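L-Ala-D/L-Glu epimerase, a muconate lactonizing enzyme (Klebsiella pneumoniae subsp. pneumoniae MGH 78578, PDB 3FCP) belongs to the muconate lactonizing enzyme group of the enolase superfamily, joining an N-terminal capping domain to a C-terminal TIM-barrel-like domain that holds a magnesium ion. Local coordinates at residues G306-V311 against D336-V341; W13-P18 against D365-Y370; Q33-V38 against E51-G56; T302-T307 against E327-L332; S313-S318 against L352-G357. One frame throughout, in Å; residues are numbered along the deposited sequence.

Contact 1 (G306-V311 against D336-V341); sequences GTVGTV and DDIVSV
Thr307, the first residue of helix 307-317, is held by Asp337 of the loop leading to strand 345-346: a buried contact in the barrel domain between a helix start and a carboxylate. A single oxygen does most of the holding. Asp337 OD2 takes the backbone N-H of Thr307 on its syn lone pair, N to OD2 2.7 Å, and the hydroxyl OG1 of the same residue from above the carboxylate plane at 2.8 Å. Thr307 can present both donors together because OG1 sits beside its own backbone N (chi1 -61°). The other oxygen, Asp337 OD1, accepts Ile338 N at 2.6 Å and a water at 2.9 Å that in turn receives Val308 N. An apolar edge lies alongside: Val308 CG2 touches Val339 CG1 at 3.7 Å and Ile338 CD1 at 3.9 Å, while Val339 CG2 reaches Thr307 CB. Glu51, from strand 47-53, accepts Gly306 N and Gly309 N, so a second carboxylate stands at the same helix start. With the positive end of the helix dipole close by and donors on both oxygens, Asp337 is probably ionised, its charge compensated by N-H and O-H groups and a water.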
# COMPACT_ATOMS: atom_id res chain seq x y z
N GLY A 306 23.92 36.13 -11.32
CA GLY A 306 24.05 37.55 -11.58
C GLY A 306 22.90 37.91 -12.51
O GLY A 306 21.92 37.16 -12.60
N THR A 307 23.01 39.02 -13.24
CA THR A 307 21.95 39.45 -14.14
C THR A 307 21.62 38.50 -15.30
O THR A 307 20.45 38.31 -15.63
CB THR A 307 22.26 40.85 -14.72
OG1 THR A 307 22.34 41.80 -13.65
CG2 THR A 307 21.17 41.28 -15.70
N VAL A 308 22.63 37.89 -15.91
CA VAL A 308 22.38 36.98 -17.03
C VAL A 308 21.54 35.77 -16.62
O VAL A 308 20.47 35.53 -17.19
CB VAL A 308 23.70 36.50 -17.68
CG1 VAL A 308 23.39 35.48 -18.78
CG2 VAL A 308 24.46 37.70 -18.28
N GLY A 309 22.03 35.01 -15.64
CA GLY A 309 21.33 33.83 -15.18
C GLY A 309 19.98 34.16 -14.55
O GLY A 309 19.03 33.38 -14.64
N THR A 310 19.91 35.32 -13.91
CA THR A 310 18.67 35.74 -13.28
C THR A 310 17.60 36.06 -14.32
O THR A 310 16.48 35.58 -14.20
CB THR A 310 18.90 36.96 -12.37
OG1 THR A 310 19.68 36.56 -11.23
CG2 THR A 310 17.58 37.55 -11.90
N VAL A 311 17.95 36.83 -15.35
CA VAL A 311 16.94 37.17 -16.36
C VAL A 311 16.56 35.91 -17.15
O VAL A 311 15.40 35.75 -17.55
CB VAL A 311 17.42 38.30 -17.33
CG1 VAL A 311 18.45 37.76 -18.32
CG2 VAL A 311 16.23 38.88 -18.07
N ASP A 336 28.84 44.86 -8.51
CA ASP A 336 29.04 45.04 -9.94
C ASP A 336 28.71 43.73 -10.66
O ASP A 336 28.71 42.66 -10.05
CB ASP A 336 30.49 45.44 -10.24
CG ASP A 336 30.62 46.30 -11.49
OD1 ASP A 336 31.77 46.64 -11.87
OD2 ASP A 336 29.59 46.65 -12.10
N ASP A 337 28.42 43.81 -11.95
CA ASP A 337 28.09 42.63 -12.75
C ASP A 337 28.82 42.75 -14.09
O ASP A 337 29.54 43.72 -14.32
CB ASP A 337 26.57 42.58 -12.99
CG ASP A 337 26.06 41.15 -13.21
OD1 ASP A 337 26.79 40.31 -13.78
OD2 ASP A 337 24.90 40.89 -12.82
N ILE A 338 28.63 41.77 -14.97
CA ILE A 338 29.29 41.81 -16.27
C ILE A 338 28.37 42.21 -17.43
O ILE A 338 28.70 41.98 -18.59
CB ILE A 338 29.99 40.46 -16.59
CG1 ILE A 338 29.08 39.27 -16.25
CG2 ILE A 338 31.30 40.35 -15.82
CD1 ILE A 338 27.91 39.10 -17.19
N VAL A 339 27.22 42.80 -17.11
CA VAL A 339 26.29 43.25 -18.15
C VAL A 339 26.39 44.77 -18.31
O VAL A 339 26.83 45.47 -17.40
CB VAL A 339 24.80 42.89 -17.82
CG1 VAL A 339 24.62 41.38 -17.80
CG2 VAL A 339 24.38 43.51 -16.48
N SER A 340 26.00 45.28 -19.47
CA SER A 340 26.06 46.71 -19.71
C SER A 340 24.96 47.44 -18.94
O SER A 340 25.19 48.51 -18.38
CB SER A 340 25.93 47.00 -21.21
OG SER A 340 24.70 46.53 -21.71
N VAL A 341 23.77 46.84 -18.90
CA VAL A 341 22.62 47.43 -18.20
C VAL A 341 21.91 46.41 -17.30
O VAL A 341 21.43 45.38 -17.78
CB VAL A 341 21.60 48.01 -19.20
CG1 VAL A 341 20.42 48.62 -18.46
CG2 VAL A 341 22.28 49.06 -20.08
O HOH W 1 25.45 38.04 -15.02

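Contact 2 (W13-P18 against D365-Y370); sequences WIVDVP and DKLHFY
Leu367 sets its CD2 methyl over the six-membered ring of Trp13, 3.5 Å from the ring centroid and only 5° off its normal, a CH-pi contact over the face. Its other methyl, CD1, meets Val15 CG2 at 3.7 Å; with Leu367 CG turned anti to the backbone N (chi1 177°), the leucine spreads its fork across both residues. Packing is tightest one turn on, where Val15 CG1 presses against Tyr370 CB at 3.3 Å. Farther along the same ring, Pro18 CD lies 3.6 Å from Tyr370 CE1. Between these two the backbone of Asp16 donates to the carbonyl of Tyr370, N to O 3.0 Å, which ties the chain at Tyr370 to the strand. Strand 7-17 is an outer strand of the three-stranded antiparallel sheet in the N-terminal domain, and segment 365-370, from the far end of the chain, crosses segment 13-17 at 86°; the C-terminal tail thus returns to complete the capping domain, as in other members of the superfamily. Val17 makes a looser fit, its CG1 staying 4.2 Å from Tyr370 CG, and the phenol continues past it to bond Asp336. On the solvent side the exposed Phe369 sets CD2 over the centre of the Tyr370 ring, and the partly exposed Asp16 carboxylate turns to Ser34 and Arg372.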
# COMPACT_ATOMS: atom_id res chain seq x y z
N TRP A 13 34.10 31.91 -19.41
CA TRP A 13 35.02 32.51 -18.46
C TRP A 13 34.49 32.35 -17.05
O TRP A 13 33.27 32.34 -16.84
CB TRP A 13 35.15 34.01 -18.70
CG TRP A 13 35.47 34.42 -20.10
CD1 TRP A 13 36.71 34.69 -20.61
CD2 TRP A 13 34.53 34.69 -21.15
NE1 TRP A 13 36.60 35.12 -21.92
CE2 TRP A 13 35.27 35.13 -22.27
CE3 TRP A 13 33.14 34.60 -21.25
CZ2 TRP A 13 34.66 35.48 -23.48
CZ3 TRP A 13 32.53 34.95 -22.45
CH2 TRP A 13 33.29 35.39 -23.55
N ILE A 14 35.39 32.21 -16.09
CA ILE A 14 34.98 32.14 -14.70
C ILE A 14 35.17 33.58 -14.28
O ILE A 14 36.27 34.13 -14.40
CB ILE A 14 35.90 31.24 -13.85
CG1 ILE A 14 35.73 29.77 -14.27
CG2 ILE A 14 35.54 31.41 -12.38
CD1 ILE A 14 36.56 28.78 -13.45
N VAL A 15 34.10 34.20 -13.82
CA VAL A 15 34.15 35.60 -13.42
C VAL A 15 33.89 35.74 -11.93
O VAL A 15 32.92 35.21 -11.41
CB VAL A 15 33.09 36.41 -14.18
CG1 VAL A 15 33.21 37.87 -13.83
CG2 VAL A 15 33.27 36.20 -15.67
N ASP A 16 34.79 36.45 -11.25
CA ASP A 16 34.64 36.69 -9.82
C ASP A 16 34.23 38.13 -9.62
O ASP A 16 35.03 39.05 -9.82
CB ASP A 16 35.95 36.40 -9.08
CG ASP A 16 36.38 34.95 -9.19
OD1 ASP A 16 35.51 34.07 -9.02
OD2 ASP A 16 37.57 34.69 -9.45
N VAL A 17 32.97 38.32 -9.25
CA VAL A 17 32.42 39.65 -9.04
C VAL A 17 32.23 39.90 -7.55
O VAL A 17 31.84 38.99 -6.80
CB VAL A 17 31.06 39.81 -9.75
CG1 VAL A 17 31.25 39.73 -11.26
CG2 VAL A 17 30.09 38.72 -9.29
N PRO A 18 32.51 41.13 -7.10
CA PRO A 18 32.37 41.50 -5.69
C PRO A 18 30.92 41.59 -5.22
O PRO A 18 30.03 42.03 -5.96
CB PRO A 18 33.08 42.85 -5.64
CG PRO A 18 32.74 43.44 -6.96
CD PRO A 18 32.97 42.28 -7.90
N ASP A 365 34.36 45.08 -21.26
CA ASP A 365 35.36 45.68 -20.38
C ASP A 365 35.25 45.08 -18.99
O ASP A 365 36.26 44.72 -18.39
CB ASP A 365 35.19 47.20 -20.33
CG ASP A 365 35.58 47.87 -21.64
OD1 ASP A 365 36.57 47.42 -22.26
OD2 ASP A 365 34.92 48.85 -22.03
N LYS A 366 34.04 44.96 -18.48
CA LYS A 366 33.84 44.38 -17.16
C LYS A 366 34.14 42.88 -17.18
O LYS A 366 34.76 42.34 -16.27
CB LYS A 366 32.40 44.62 -16.68
CG LYS A 366 32.15 46.02 -16.16
CD LYS A 366 30.77 46.12 -15.54
CE LYS A 366 30.57 47.44 -14.81
NZ LYS A 366 30.79 48.59 -15.72
N LEU A 367 33.70 42.20 -18.24
CA LEU A 367 33.94 40.77 -18.36
C LEU A 367 35.41 40.47 -18.16
O LEU A 367 35.78 39.64 -17.34
CB LEU A 367 33.51 40.26 -19.74
CG LEU A 367 33.79 38.77 -19.99
CD1 LEU A 367 33.03 37.91 -18.98
CD2 LEU A 367 33.39 38.42 -21.41
N HIS A 368 36.25 41.16 -18.93
CA HIS A 368 37.69 40.96 -18.84
C HIS A 368 38.25 41.40 -17.49
O HIS A 368 39.13 40.74 -16.94
CB HIS A 368 38.39 41.71 -19.99
CG HIS A 368 37.95 41.26 -21.35
ND1 HIS A 368 37.95 39.93 -21.73
CD2 HIS A 368 37.49 41.96 -22.41
CE1 HIS A 368 37.51 39.83 -22.97
NE2 HIS A 368 37.22 41.05 -23.41
N PHE A 369 37.74 42.50 -16.96
CA PHE A 369 38.22 42.99 -15.68
C PHE A 369 38.00 41.97 -14.56
O PHE A 369 38.90 41.71 -13.76
CB PHE A 369 37.51 44.30 -15.31
CG PHE A 369 38.03 44.94 -14.05
CD1 PHE A 369 39.27 45.57 -14.03
CD2 PHE A 369 37.28 44.91 -12.88
CE1 PHE A 369 39.76 46.16 -12.86
CE2 PHE A 369 37.76 45.49 -11.70
CZ PHE A 369 39.01 46.12 -11.70
N TYR A 370 36.81 41.38 -14.52
CA TYR A 370 36.48 40.40 -13.48
C TYR A 370 36.82 38.94 -13.78
O TYR A 370 36.64 38.08 -12.92
CB TYR A 370 35.00 40.52 -13.11
CG TYR A 370 34.64 41.85 -12.47
CD1 TYR A 370 35.20 42.22 -11.25
CD2 TYR A 370 33.77 42.73 -13.09
CE1 TYR A 370 34.90 43.45 -10.66
CE2 TYR A 370 33.45 43.97 -12.51
CZ TYR A 370 34.02 44.32 -11.30
OH TYR A 370 33.71 45.52 -10.71

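Contact 3 (Q33-V38 against E51-G56); sequences QSLVIV and EATTIG
Val36 and Ala52 form an antiparallel hydrogen-bonded pair, and both of its bonds are sound: Val36 N to Ala52 O is 3.0 Å, and Ala52 N reaches Val36 O at 2.9 Å, lying in the carbonyl plane. Val36 O also meets the CA-H of Glu51, with CA 3.4 Å away. Both oxygens of Glu51 have donors. Its OE2 accepts the hydroxyl of Thr53 on the anti lone pair, OG1 to OE2 2.7 Å, and also serves the start of helix 307-317, as does OE1. The threonine can serve OE2 because OG1 points back beside its own N (chi1 -67°), which also brings it within 3.0 Å of Leu35 CD2. Ile37 CD1 packs on Glu51 CG at 3.8 Å, covering the aliphatic part of the acid. Farther along, Gln33, bent at chi2, brings NE2 within 3.4 Å of Thr53 CG2; that nitrogen is satisfied by Leu304 O. Ser34 OG pairs with Asp16, whereas the buried Ser34 O has no partner in the model. The two strands make a beta hairpin with 33-42 in the middle of the sheet, strand 7-17 along its other edge. Val36 and Ala52 face Ile68 of helix 65-80 and Ala108 of helix 103-121 covers Ala52, while Leu35, Ile37 and Glu51 look toward the start of helix 307-317 and the loop around Asp337 and Ile338.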
# COMPACT_ATOMS: atom_id res chain seq x y z
N GLN A 33 31.40 36.48 -5.72
CA GLN A 33 30.49 35.44 -6.21
C GLN A 33 31.10 35.04 -7.55
O GLN A 33 31.41 35.90 -8.38
CB GLN A 33 29.08 36.00 -6.40
CG GLN A 33 28.14 35.11 -7.22
CD GLN A 33 27.91 33.73 -6.61
OE1 GLN A 33 28.86 32.96 -6.39
NE2 GLN A 33 26.66 33.41 -6.34
N SER A 34 31.31 33.74 -7.76
CA SER A 34 31.91 33.26 -9.00
C SER A 34 30.88 32.81 -10.02
O SER A 34 30.13 31.86 -9.79
CB SER A 34 32.88 32.11 -8.70
OG SER A 34 33.84 32.52 -7.74
N LEU A 35 30.86 33.49 -11.16
CA LEU A 35 29.93 33.16 -12.23
C LEU A 35 30.65 32.52 -13.41
O LEU A 35 31.78 32.91 -13.74
CB LEU A 35 29.23 34.42 -12.75
CG LEU A 35 28.80 35.51 -11.75
CD1 LEU A 35 28.29 36.72 -12.53
CD2 LEU A 35 27.73 34.98 -10.82
N VAL A 36 30.03 31.53 -14.04
CA VAL A 36 30.62 30.95 -15.24
C VAL A 36 29.76 31.51 -16.37
O VAL A 36 28.58 31.18 -16.50
CB VAL A 36 30.57 29.42 -15.26
CG1 VAL A 36 31.18 28.92 -16.57
CG2 VAL A 36 31.36 28.85 -14.09
N ILE A 37 30.36 32.39 -17.17
CA ILE A 37 29.68 33.04 -18.27
C ILE A 37 30.07 32.40 -19.59
O ILE A 37 31.23 32.02 -19.80
CB ILE A 37 30.04 34.56 -18.30
CG1 ILE A 37 29.58 35.23 -17.00
CG2 ILE A 37 29.42 35.23 -19.51
CD1 ILE A 37 28.09 35.18 -16.77
N VAL A 38 29.10 32.28 -20.48
CA VAL A 38 29.34 31.69 -21.78
C VAL A 38 28.86 32.60 -22.90
O VAL A 38 27.86 33.31 -22.75
CB VAL A 38 28.63 30.31 -21.91
CG1 VAL A 38 27.17 30.45 -21.55
CG2 VAL A 38 28.76 29.78 -23.33
N GLU A 51 24.66 31.90 -18.30
CA GLU A 51 25.34 31.89 -17.01
C GLU A 51 25.05 30.64 -16.18
O GLU A 51 23.91 30.21 -16.08
CB GLU A 51 24.93 33.11 -16.19
CG GLU A 51 25.58 33.18 -14.82
CD GLU A 51 25.07 34.33 -13.97
OE1 GLU A 51 24.49 35.29 -14.53
OE2 GLU A 51 25.26 34.29 -12.74
N ALA A 52 26.09 30.09 -15.58
CA ALA A 52 25.95 28.93 -14.69
C ALA A 52 26.68 29.35 -13.42
O ALA A 52 27.89 29.55 -13.43
CB ALA A 52 26.59 27.69 -15.30
N THR A 53 25.93 29.50 -12.34
CA THR A 53 26.49 29.92 -11.07
C THR A 53 26.01 29.03 -9.93
O THR A 53 24.93 28.45 -9.99
CB THR A 53 26.09 31.38 -10.76
OG1 THR A 53 26.72 32.25 -11.71
CG2 THR A 53 26.50 31.78 -9.35
N THR A 54 26.83 28.91 -8.89
CA THR A 54 26.44 28.14 -7.72
C THR A 54 26.84 28.89 -6.46
O THR A 54 27.35 30.02 -6.53
CB THR A 54 27.09 26.75 -7.70
OG1 THR A 54 26.49 25.98 -6.65
CG2 THR A 54 28.59 26.85 -7.45
N ILE A 55 26.61 28.26 -5.32
CA ILE A 55 26.91 28.87 -4.03
C ILE A 55 27.96 28.07 -3.27
O ILE A 55 27.84 26.86 -3.13
CB ILE A 55 25.62 28.94 -3.17
CG1 ILE A 55 24.51 29.64 -3.95
CG2 ILE A 55 25.90 29.68 -1.88
CD1 ILE A 55 23.11 29.49 -3.34
N GLY A 56 28.99 28.76 -2.80
CA GLY A 56 30.04 28.13 -2.00
C GLY A 56 30.81 26.94 -2.54
O GLY A 56 30.99 25.95 -1.82

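Contact 4 (T302-T307 against E327-L332); sequences TMLEGT and EMFGPL
Thr302 turns OG1 opposite its own N (chi1 -166°), so CG2 lies between the two backbone arms, and Glu327 swings its chain into the equivalent crowded position (chi1 46°) before running out straight. The result is that Glu327 OE2 reaches Thr302 N at 2.9 Å, using its anti lone pair, while the threonine methyl rests beside the same side chain. Thr302 OG1 meanwhile faces its own loop. It donates to Glu305 OE1 at 2.6 Å and accepts Leu304 N at 2.9 Å, an ST turn; Met303 N also bonds Glu305 OE1, coming from above the carboxylate plane. Two waters bridge the loops: one donates to Thr302 OG1 and accepts Gly330 N at 2.8 Å, the other donates to both Leu304 O and Gly330 O. Between them the backbones come close, Gly330 CA lying 3.4 Å from Glu305 O in a CA-H...O contact. Leu304 CD2 packs 3.6 Å from Phe329 CE1, and the Pro331 ring lies against the Gly306 backbone; the Phe329 ring also meets Trp141 edge-to-face. These are loops flanking helix 307-317 of the TIM-barrel-like domain, and the side chain of Glu327 is about 7 Å from the magnesium ion. Its OE1 is taken by Tyr299 and Lys168, so the carboxylate has one oxygen on the barrel strands and one on the loop. The Thr302 hydroxyl, giving its hydrogen to Glu305 and receiving two others, has its rotation set.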
# COMPACT_ATOMS: atom_id res chain seq x y z
N THR A 302 16.51 30.34 -7.26
CA THR A 302 17.79 30.87 -7.72
C THR A 302 18.98 30.18 -7.08
O THR A 302 18.85 29.53 -6.04
CB THR A 302 17.95 32.39 -7.38
OG1 THR A 302 19.05 32.95 -8.11
CG2 THR A 302 18.20 32.58 -5.88
N MET A 303 20.13 30.33 -7.73
CA MET A 303 21.39 29.81 -7.22
C MET A 303 22.25 31.07 -6.99
O MET A 303 23.48 31.02 -6.92
CB MET A 303 22.06 28.88 -8.24
CG MET A 303 21.41 27.49 -8.37
SD MET A 303 21.26 26.52 -6.84
CE MET A 303 22.92 26.39 -6.34
N LEU A 304 21.55 32.19 -6.87
CA LEU A 304 22.15 33.51 -6.67
C LEU A 304 22.94 33.94 -7.91
O LEU A 304 24.07 34.41 -7.81
CB LEU A 304 23.04 33.54 -5.42
CG LEU A 304 22.30 33.33 -4.08
CD1 LEU A 304 23.26 33.48 -2.91
CD2 LEU A 304 21.17 34.34 -3.97
N GLU A 305 22.32 33.77 -9.07
CA GLU A 305 22.92 34.15 -10.34
C GLU A 305 23.02 35.67 -10.45
O GLU A 305 22.30 36.40 -9.76
CB GLU A 305 22.05 33.68 -11.52
CG GLU A 305 22.02 32.18 -11.80
CD GLU A 305 21.07 31.40 -10.91
OE1 GLU A 305 20.27 32.02 -10.16
OE2 GLU A 305 21.11 30.16 -10.97
N GLY A 306 23.92 36.13 -11.32
CA GLY A 306 24.05 37.55 -11.58
C GLY A 306 22.90 37.91 -12.51
O GLY A 306 21.92 37.16 -12.60
N THR A 307 23.01 39.02 -13.24
CA THR A 307 21.95 39.45 -14.14
C THR A 307 21.62 38.50 -15.30
O THR A 307 20.45 38.31 -15.63
CB THR A 307 22.26 40.85 -14.72
OG1 THR A 307 22.34 41.80 -13.65
CG2 THR A 307 21.17 41.28 -15.70
N GLU A 327 12.49 34.23 -6.04
CA GLU A 327 13.56 34.73 -5.20
C GLU A 327 14.71 35.21 -6.09
O GLU A 327 15.88 34.97 -5.81
CB GLU A 327 14.06 33.63 -4.25
CG GLU A 327 14.29 32.28 -4.93
CD GLU A 327 14.88 31.25 -3.99
OE1 GLU A 327 14.53 31.27 -2.79
OE2 GLU A 327 15.67 30.40 -4.46
N MET A 328 14.37 35.90 -7.18
CA MET A 328 15.39 36.37 -8.11
C MET A 328 16.04 37.71 -7.75
O MET A 328 15.98 38.68 -8.52
CB MET A 328 14.83 36.38 -9.53
CG MET A 328 15.25 35.13 -10.34
SD MET A 328 14.81 33.53 -9.62
CE MET A 328 15.69 33.42 -8.44
N PHE A 329 16.68 37.75 -6.58
CA PHE A 329 17.34 38.95 -6.08
C PHE A 329 18.87 38.86 -6.19
O PHE A 329 19.59 39.75 -5.70
CB PHE A 329 16.94 39.18 -4.62
CG PHE A 329 17.28 38.03 -3.70
CD1 PHE A 329 18.59 37.82 -3.29
CD2 PHE A 329 16.29 37.16 -3.26
CE1 PHE A 329 18.92 36.75 -2.46
CE2 PHE A 329 16.60 36.08 -2.43
CZ PHE A 329 17.92 35.88 -2.03
N GLY A 330 19.35 37.80 -6.82
CA GLY A 330 20.78 37.59 -6.98
C GLY A 330 21.60 38.81 -7.39
O GLY A 330 22.63 39.09 -6.79
N PRO A 331 21.16 39.57 -8.41
CA PRO A 331 21.90 40.76 -8.86
C PRO A 331 22.04 41.83 -7.78
O PRO A 331 23.02 42.57 -7.75
CB PRO A 331 21.08 41.25 -10.05
CG PRO A 331 20.46 40.00 -10.58
CD PRO A 331 20.03 39.30 -9.32
N LEU A 332 21.05 41.90 -6.89
CA LEU A 332 21.06 42.90 -5.82
C LEU A 332 22.10 42.65 -4.74
O LEU A 332 22.35 43.52 -3.90
CB LEU A 332 19.66 42.99 -5.19
CG LEU A 332 18.56 43.44 -6.15
CD1 LEU A 332 17.23 43.49 -5.43
CD2 LEU A 332 18.91 44.79 -6.73
O HOH W 2 18.69 35.89 -8.77
O HOH W 3 24.37 37.12 -6.39

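Contact 5 (S313-S318 against L352-G357); sequences SLHAWS and LPQTPG
Ser318 OG donates to His315 O over 2.7 Å, and its CB on the same side chain packs 3.6 Å from Leu352 CD2. The hydroxyl comes in from above the carbonyl plane of His315, a place it reaches because OG sits between the serine's N and carbonyl carbon (chi1 77°). The bond runs back three residues along the chain, and His315, where it ends, carries most of the surface that 313-318 buries here. Leu352 stands opposite the imidazole. Its CG is anti to the backbone N (chi1 179°), which turns the fork toward the His315 ring: CD1 lies over the ring centre, 3.8 Å from the centroid and 7° off the normal, and also touches Leu314 CB at 3.7 Å. One leucine thus spans Leu314, His315 and Ser318, with one methyl on the first two and the other on the serine. Farther out, His315 CE1 lies 3.4 Å from Pro353 O, obliquely, and NE2 is hydrogen-bonded to Leu358 O. The loop that follows strand 349-351 in the barrel domain therefore wraps round the histidine, and helix 125-128 lies against the group through Val125 and Ser126. No direct hydrogen bond joins the two segments. What binds them is a methyl on an aromatic face, and because NE2 meets a carbonyl, it most likely carries a proton; with it fixed there, the ring is held in a definite rotation under the leucine methyl.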
# COMPACT_ATOMS: atom_id res chain seq x y z
N SER A 313 16.29 32.98 -15.99
CA SER A 313 15.30 32.32 -15.15
C SER A 313 13.96 33.05 -15.23
O SER A 313 12.92 32.41 -15.35
CB SER A 313 15.75 32.29 -13.69
OG SER A 313 17.03 31.72 -13.56
N LEU A 314 13.99 34.38 -15.16
CA LEU A 314 12.76 35.17 -15.21
C LEU A 314 11.97 34.95 -16.50
O LEU A 314 10.75 34.93 -16.48
CB LEU A 314 13.04 36.67 -15.04
CG LEU A 314 13.21 37.38 -13.69
CD1 LEU A 314 12.17 36.90 -12.67
CD2 LEU A 314 14.58 37.16 -13.16
N HIS A 315 12.65 34.79 -17.63
CA HIS A 315 11.93 34.57 -18.89
C HIS A 315 11.09 33.30 -18.79
O HIS A 315 9.97 33.25 -19.28
CB HIS A 315 12.90 34.48 -20.06
CG HIS A 315 13.30 35.82 -20.61
ND1 HIS A 315 12.44 36.61 -21.33
CD2 HIS A 315 14.46 36.51 -20.52
CE1 HIS A 315 13.05 37.74 -21.66
NE2 HIS A 315 14.28 37.70 -21.18
N ALA A 316 11.65 32.27 -18.14
CA ALA A 316 10.96 31.00 -17.95
C ALA A 316 9.83 31.17 -16.92
O ALA A 316 8.70 30.73 -17.15
CB ALA A 316 11.95 29.93 -17.48
N TRP A 317 10.14 31.82 -15.80
CA TRP A 317 9.14 32.03 -14.75
C TRP A 317 7.93 32.82 -15.24
O TRP A 317 6.80 32.59 -14.78
CB TRP A 317 9.76 32.80 -13.56
CG TRP A 317 10.93 32.14 -12.85
CD1 TRP A 317 11.77 32.75 -11.95
CD2 TRP A 317 11.40 30.79 -12.98
NE1 TRP A 317 12.73 31.87 -11.53
CE2 TRP A 317 12.53 30.66 -12.14
CE3 TRP A 317 10.98 29.68 -13.73
CZ2 TRP A 317 13.25 29.46 -12.04
CZ3 TRP A 317 11.69 28.49 -13.63
CH2 TRP A 317 12.82 28.39 -12.79
N SER A 318 8.15 33.73 -16.18
CA SER A 318 7.08 34.57 -16.73
C SER A 318 5.99 33.78 -17.45
O SER A 318 4.85 34.24 -17.56
CB SER A 318 7.64 35.61 -17.70
OG SER A 318 7.96 35.03 -18.96
N LEU A 352 10.63 42.41 -16.47
CA LEU A 352 11.17 41.47 -17.45
C LEU A 352 11.38 42.15 -18.80
O LEU A 352 10.43 42.66 -19.39
CB LEU A 352 10.21 40.29 -17.63
CG LEU A 352 10.68 39.26 -18.66
CD1 LEU A 352 11.87 38.49 -18.10
CD2 LEU A 352 9.55 38.32 -19.01
N PRO A 353 12.62 42.15 -19.30
CA PRO A 353 12.86 42.79 -20.60
C PRO A 353 12.05 42.07 -21.68
O PRO A 353 11.80 40.87 -21.58
CB PRO A 353 14.36 42.60 -20.81
CG PRO A 353 14.91 42.48 -19.42
CD PRO A 353 13.87 41.63 -18.73
N GLN A 354 11.62 42.80 -22.71
CA GLN A 354 10.87 42.17 -23.78
C GLN A 354 11.49 42.48 -25.14
O GLN A 354 10.82 42.44 -26.17
CB GLN A 354 9.40 42.61 -23.76
CG GLN A 354 8.57 42.01 -22.62
CD GLN A 354 8.43 40.50 -22.71
OE1 GLN A 354 9.32 39.75 -22.30
NE2 GLN A 354 7.30 40.05 -23.24
N THR A 355 12.78 42.79 -25.14
CA THR A 355 13.51 43.06 -26.37
C THR A 355 13.99 41.69 -26.87
O THR A 355 13.77 40.68 -26.19
CB THR A 355 14.70 43.99 -26.11
OG1 THR A 355 15.54 43.43 -25.09
CG2 THR A 355 14.20 45.36 -25.64
N PRO A 356 14.63 41.63 -28.05
CA PRO A 356 15.09 40.32 -28.55
C PRO A 356 16.08 39.57 -27.65
O PRO A 356 17.01 40.16 -27.12
CB PRO A 356 15.70 40.66 -29.91
CG PRO A 356 14.87 41.86 -30.35
CD PRO A 356 14.83 42.67 -29.07
N GLY A 357 15.86 38.27 -27.50
CA GLY A 357 16.73 37.46 -26.67
C GLY A 357 16.48 37.63 -25.18
O GLY A 357 15.34 37.85 -24.76

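Overall arrangement
Helix 307-317 is common ground for three of these contacts: its start meets Asp337 in contact 1, the loop leading into it meets loop 327-332 in contact 4, and its end takes part in contact 5. Contacts 1, 3, 4 and 5 are buried; contact 2 is only partly so, and lies farthest from the centre of the chain. Contacts 2 and 3 share one sheet, the first at its outer strand, the second at the hairpin. Chemistry follows place: carboxylates bonded to backbone N-H groups dominate contacts 1 and 4, a beta ladder contact 3, and methyl-on-ring packing contacts 2 and 5. Glu51 carries contact 3 across to the helix start of contact 1, joining the capping and barrel domains, and Tyr370 with Asp336 links contacts 1 and 2.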